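Local atomic coordinates of protein angel homolog 2 (Homo sapiens, PDB entry 6RW0), a protein that removes 2',3'-cyclic phosphates as a phosphatase of the CCR4 deadenylase family and probably binds the 3' untranslated regions of mRNA. Residues W82-I93 against H110-L119. Sequence-based numbering, arbitrary orientation.
Sequences WSFRFPNILKEI and HYGAEIRPSL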
loop_
_atom_site.group_PDB
_atom_site.type_symbol
_atom_site.label_atom_id
_atom_site.label_comp_id
_atom_site.label_asym_id
_atom_site.label_seq_id
_atom_site.Cartn_x
_atom_site.Cartn_y
_atom_site.Cartn_z
ATOM N N TRP A 82 7.003 -4.005 21.853
ATOM C CA TRP A 82 7.653 -4.545 20.662
ATOM C C TRP A 82 8.216 -5.940 20.912
ATOM O O TRP A 82 8.241 -6.768 19.996
ATOM C CB TRP A 82 8.745 -3.594 20.182
ATOM C CG TRP A 82 9.466 -4.019 18.937
ATOM C CD1 TRP A 82 10.796 -4.292 18.825
ATOM C CD2 TRP A 82 8.909 -4.203 17.631
ATOM N NE1 TRP A 82 11.104 -4.624 17.529
ATOM C CE2 TRP A 82 9.959 -4.590 16.778
ATOM C CE3 TRP A 82 7.626 -4.096 17.104
ATOM C CZ2 TRP A 82 9.758 -4.858 15.428
ATOM C CZ3 TRP A 82 7.434 -4.345 15.764
ATOM C CH2 TRP A 82 8.488 -4.729 14.945
ATOM N N SER A 83 8.661 -6.226 22.138
ATOM C CA SER A 83 9.161 -7.562 22.451
ATOM C C SER A 83 8.073 -8.622 22.320
ATOM O O SER A 83 8.381 -9.809 22.137
ATOM C CB SER A 83 9.723 -7.575 23.873
ATOM O OG SER A 83 8.720 -7.237 24.816
ATOM N N PHE A 84 6.803 -8.223 22.452
ATOM C CA PHE A 84 5.649 -9.095 22.258
ATOM C C PHE A 84 5.231 -9.133 20.786
ATOM O O PHE A 84 4.993 -10.206 20.218
ATOM C CB PHE A 84 4.476 -8.606 23.132
ATOM C CG PHE A 84 3.293 -9.532 23.121
ATOM C CD1 PHE A 84 2.329 -9.444 22.127
ATOM C CD2 PHE A 84 3.157 -10.505 24.091
ATOM C CE1 PHE A 84 1.252 -10.314 22.097
ATOM C CE2 PHE A 84 2.076 -11.374 24.069
ATOM C CZ PHE A 84 1.126 -11.280 23.063
ATOM N N ARG A 85 5.167 -7.969 20.146
ATOM C CA ARG A 85 4.593 -7.891 18.809
ATOM C C ARG A 85 5.503 -8.490 17.745
ATOM O O ARG A 85 5.023 -9.167 16.831
ATOM C CB ARG A 85 4.277 -6.436 18.458
ATOM C CG ARG A 85 3.257 -5.799 19.385
ATOM C CD ARG A 85 2.664 -4.525 18.798
ATOM N NE ARG A 85 3.646 -3.506 18.431
ATOM C CZ ARG A 85 3.896 -3.080 17.190
ATOM N NH1 ARG A 85 3.277 -3.590 16.134
ATOM N NH2 ARG A 85 4.796 -2.129 17.000
ATOM N N PHE A 86 6.802 -8.202 17.794
ATOM C CA PHE A 86 7.660 -8.643 16.700
ATOM C C PHE A 86 7.671 -10.160 16.542
ATOM O O PHE A 86 7.565 -10.644 15.403
ATOM C CB PHE A 86 9.074 -8.085 16.830
ATOM C CG PHE A 86 9.999 -8.633 15.791
ATOM C CD1 PHE A 86 9.787 -8.359 14.451
ATOM C CD2 PHE A 86 11.039 -9.468 16.142
ATOM C CE1 PHE A 86 10.629 -8.889 13.479
ATOM C CE2 PHE A 86 11.875 -9.993 15.176
ATOM C CZ PHE A 86 11.665 -9.704 13.847
ATOM N N PRO A 87 7.796 -10.964 17.603
ATOM C CA PRO A 87 7.719 -12.418 17.385
ATOM C C PRO A 87 6.436 -12.863 16.708
ATOM O O PRO A 87 6.466 -13.792 15.890
ATOM C CB PRO A 87 7.880 -13.000 18.796
ATOM C CG PRO A 87 8.639 -11.956 19.544
ATOM C CD PRO A 87 8.162 -10.629 18.991
ATOM N N ASN A 88 5.305 -12.233 17.029
ATOM C CA ASN A 88 4.052 -12.578 16.363
ATOM C C ASN A 88 4.080 -12.202 14.885
ATOM O O ASN A 88 3.637 -12.980 14.031
ATOM C CB ASN A 88 2.895 -11.858 17.047
ATOM C CG ASN A 88 2.323 -12.631 18.212
ATOM O OD1 ASN A 88 2.666 -13.793 18.446
ATOM N ND2 ASN A 88 1.427 -11.991 18.942
ATOM N N ILE A 89 4.586 -11.011 14.568
ATOM C CA ILE A 89 4.644 -10.559 13.179
ATOM C C ILE A 89 5.562 -11.463 12.370
ATOM O O ILE A 89 5.226 -11.878 11.251
ATOM C CB ILE A 89 5.099 -9.089 13.136
ATOM C CG1 ILE A 89 4.001 -8.178 13.701
ATOM C CG2 ILE A 89 5.468 -8.686 11.719
ATOM C CD1 ILE A 89 4.497 -6.825 14.178
ATOM N N LEU A 90 6.728 -11.795 12.925
ATOM C CA LEU A 90 7.654 -12.670 12.215
ATOM C C LEU A 90 7.052 -14.056 12.007
ATOM O O LEU A 90 7.209 -14.657 10.937
ATOM C CB LEU A 90 8.973 -12.751 12.983
ATOM C CG LEU A 90 10.059 -13.646 12.386
ATOM C CD1 LEU A 90 10.477 -13.089 11.041
ATOM C CD2 LEU A 90 11.241 -13.779 13.343
ATOM N N LYS A 91 6.339 -14.571 13.014
ATOM C CA LYS A 91 5.698 -15.875 12.885
ATOM C C LYS A 91 4.665 -15.874 11.764
ATOM O O LYS A 91 4.564 -16.851 11.011
ATOM C CB LYS A 91 5.055 -16.242 14.220
ATOM C CG LYS A 91 4.319 -17.563 14.235
ATOM C CD LYS A 91 3.794 -17.860 15.635
ATOM C CE LYS A 91 3.073 -19.197 15.696
ATOM N NZ LYS A 91 2.418 -19.414 17.018
ATOM N N GLU A 92 3.889 -14.792 11.644
ATOM C CA GLU A 92 2.929 -14.680 10.552
ATOM C C GLU A 92 3.632 -14.673 9.203
ATOM O O GLU A 92 3.188 -15.318 8.248
ATOM C CB GLU A 92 2.179 -13.357 10.644
ATOM C CG GLU A 92 1.052 -13.237 11.566
ATOM C CD GLU A 92 0.428 -11.868 11.400
ATOM O OE1 GLU A 92 1.035 -10.874 11.862
ATOM O OE2 GLU A 92 -0.649 -11.788 10.777
ATOM N N ILE A 93 4.693 -13.871 9.083
ATOM C CA ILE A 93 5.421 -13.798 7.820
ATOM C C ILE A 93 5.978 -15.166 7.457
ATOM O O ILE A 93 5.894 -15.605 6.306
ATOM C CB ILE A 93 6.513 -12.715 7.895
ATOM C CG1 ILE A 93 5.859 -11.332 7.982
ATOM C CG2 ILE A 93 7.437 -12.835 6.703
ATOM C CD1 ILE A 93 6.845 -10.175 8.237
ATOM N N HIS A 110 14.520 -0.853 14.564
ATOM C CA HIS A 110 14.097 -2.245 14.623
ATOM C C HIS A 110 14.413 -2.985 13.338
ATOM O O HIS A 110 14.700 -4.186 13.358
ATOM C CB HIS A 110 12.606 -2.294 14.891
ATOM C CG HIS A 110 12.241 -1.757 16.227
ATOM N ND1 HIS A 110 10.965 -1.346 16.541
ATOM C CD2 HIS A 110 12.986 -1.583 17.340
ATOM C CE1 HIS A 110 10.943 -0.940 17.797
ATOM N NE2 HIS A 110 12.152 -1.081 18.309
ATOM N N TYR A 111 14.327 -2.302 12.204
ATOM C CA TYR A 111 14.634 -2.956 10.940
ATOM C C TYR A 111 16.081 -3.429 10.916
ATOM O O TYR A 111 16.368 -4.580 10.562
ATOM C CB TYR A 111 14.364 -1.972 9.809
ATOM C CG TYR A 111 14.657 -2.478 8.421
ATOM C CD1 TYR A 111 13.873 -3.467 7.830
ATOM C CD2 TYR A 111 15.688 -1.933 7.685
ATOM C CE1 TYR A 111 14.131 -3.902 6.533
ATOM C CE2 TYR A 111 15.959 -2.366 6.402
ATOM C CZ TYR A 111 15.170 -3.352 5.832
ATOM O OH TYR A 111 15.440 -3.771 4.543
ATOM N N GLY A 112 17.008 -2.558 11.308
ATOM C CA GLY A 112 18.409 -2.943 11.301
ATOM C C GLY A 112 18.736 -4.005 12.334
ATOM O O GLY A 112 19.533 -4.910 12.073
ATOM N N ALA A 113 18.140 -3.906 13.522
ATOM C CA ALA A 113 18.515 -4.786 14.626
ATOM C C ALA A 113 17.887 -6.169 14.509
ATOM O O ALA A 113 18.504 -7.165 14.916
ATOM C CB ALA A 113 18.057 -4.168 15.949
ATOM N N GLU A 114 16.658 -6.244 13.993
ATOM C CA GLU A 114 15.859 -7.455 14.099
ATOM C C GLU A 114 15.089 -7.827 12.834
ATOM O O GLU A 114 15.113 -8.991 12.418
ATOM C CB GLU A 114 14.831 -7.321 15.226
ATOM C CG GLU A 114 15.335 -6.843 16.559
ATOM C CD GLU A 114 14.181 -6.370 17.393
ATOM O OE1 GLU A 114 13.554 -7.224 18.053
ATOM O OE2 GLU A 114 13.861 -5.162 17.321
ATOM N N ILE A 115 14.352 -6.902 12.226
ATOM C CA ILE A 115 13.488 -7.273 11.073
ATOM C C ILE A 115 14.307 -7.693 9.857
ATOM O O ILE A 115 14.079 -8.770 9.361
ATOM C CB ILE A 115 12.523 -6.131 10.713
ATOM C CG1 ILE A 115 11.712 -5.662 11.917
ATOM C CG2 ILE A 115 11.624 -6.559 9.572
ATOM C CD1 ILE A 115 10.967 -4.372 11.670
ATOM N N ARG A 116 15.256 -6.877 9.419
ATOM C CA ARG A 116 16.048 -7.244 8.231
ATOM C C ARG A 116 16.852 -8.529 8.489
ATOM O O ARG A 116 16.778 -9.390 7.668
ATOM C CB ARG A 116 16.947 -6.091 7.794
ATOM C CG ARG A 116 17.432 -6.269 6.369
ATOM C CD ARG A 116 18.377 -5.175 5.944
ATOM N NE ARG A 116 18.566 -5.204 4.511
ATOM C CZ ARG A 116 19.447 -5.961 3.900
ATOM N NH1 ARG A 116 20.244 -6.730 4.614
ATOM N NH2 ARG A 116 19.532 -5.948 2.587
ATOM N N PRO A 117 17.562 -8.727 9.613
ATOM C CA PRO A 117 18.280 -9.974 9.794
ATOM C C PRO A 117 17.329 -11.179 9.799
ATOM O O PRO A 117 17.652 -12.160 9.250
ATOM C CB PRO A 117 18.989 -9.798 11.138
ATOM C CG PRO A 117 19.102 -8.325 11.298
ATOM C CD PRO A 117 17.813 -7.806 10.714
ATOM N N SER A 118 16.169 -11.050 10.427
ATOM C CA SER A 118 15.232 -12.165 10.485
ATOM C C SER A 118 14.703 -12.511 9.101
ATOM O O SER A 118 14.612 -13.688 8.744
ATOM C CB SER A 118 14.082 -11.845 11.443
ATOM O OG SER A 118 14.547 -11.736 12.781
ATOM N N LEU A 119 14.374 -11.503 8.293
ATOM C CA LEU A 119 13.880 -11.792 6.955
ATOM C C LEU A 119 14.978 -12.359 6.061
ATOM O O LEU A 119 14.711 -13.256 5.254
ATOM C CB LEU A 119 13.263 -10.539 6.339
ATOM C CG LEU A 119 12.029 -10.005 7.067
ATOM C CD1 LEU A 119 11.495 -8.728 6.427
ATOM C CD2 LEU A 119 10.925 -11.067 7.103
HETATM O O HOH W 1 11.447 -7.517 19.625
#
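W82 stacks on H110 and F86 packs against I115 where two near-parallel helices, joined through strand 100-107, lie side by side on one sheet of the DNase I-like (endonuclease/exonuclease/phosphatase) fold. The short helical axes approach to 11.4 Å at 23°, a gap filled by aromatic side chains at the N-terminal end and by aliphatic ones further along.

Aromatic contacts come first. The imidazole of H110 lies face to face on the pyrrole ring of W82, centroids 3.6 Å apart and planes nearly parallel; CB of F86 sits over the opposite indole face, toward its rim. With CG anti to the backbone N (chi1 -178°), W82 extends across the gap, its side chain about 12 Å from the bound magnesium.

Apolar contacts continue down the interface. CE1 of F86 meets CG1 of I115 at 3.7 Å, both methyls of L90 touch CB of S118, and I93 CG2 meets L119 CD2 at 3.9 Å, both side chains also touching L101 of the strand.

Polar contacts flank the rings. NE1 of W82 donates in its ring plane to the syn side of E114 OE2 (2.8 Å, 155°), from somewhat outside the plane of the carboxylate, which stands nearly perpendicular to the indole. A water donates to E114 OE1 and weakly to W82 O. S118 OG, at the edge of the F86 ring, donates to E114 O at 2.8 Å.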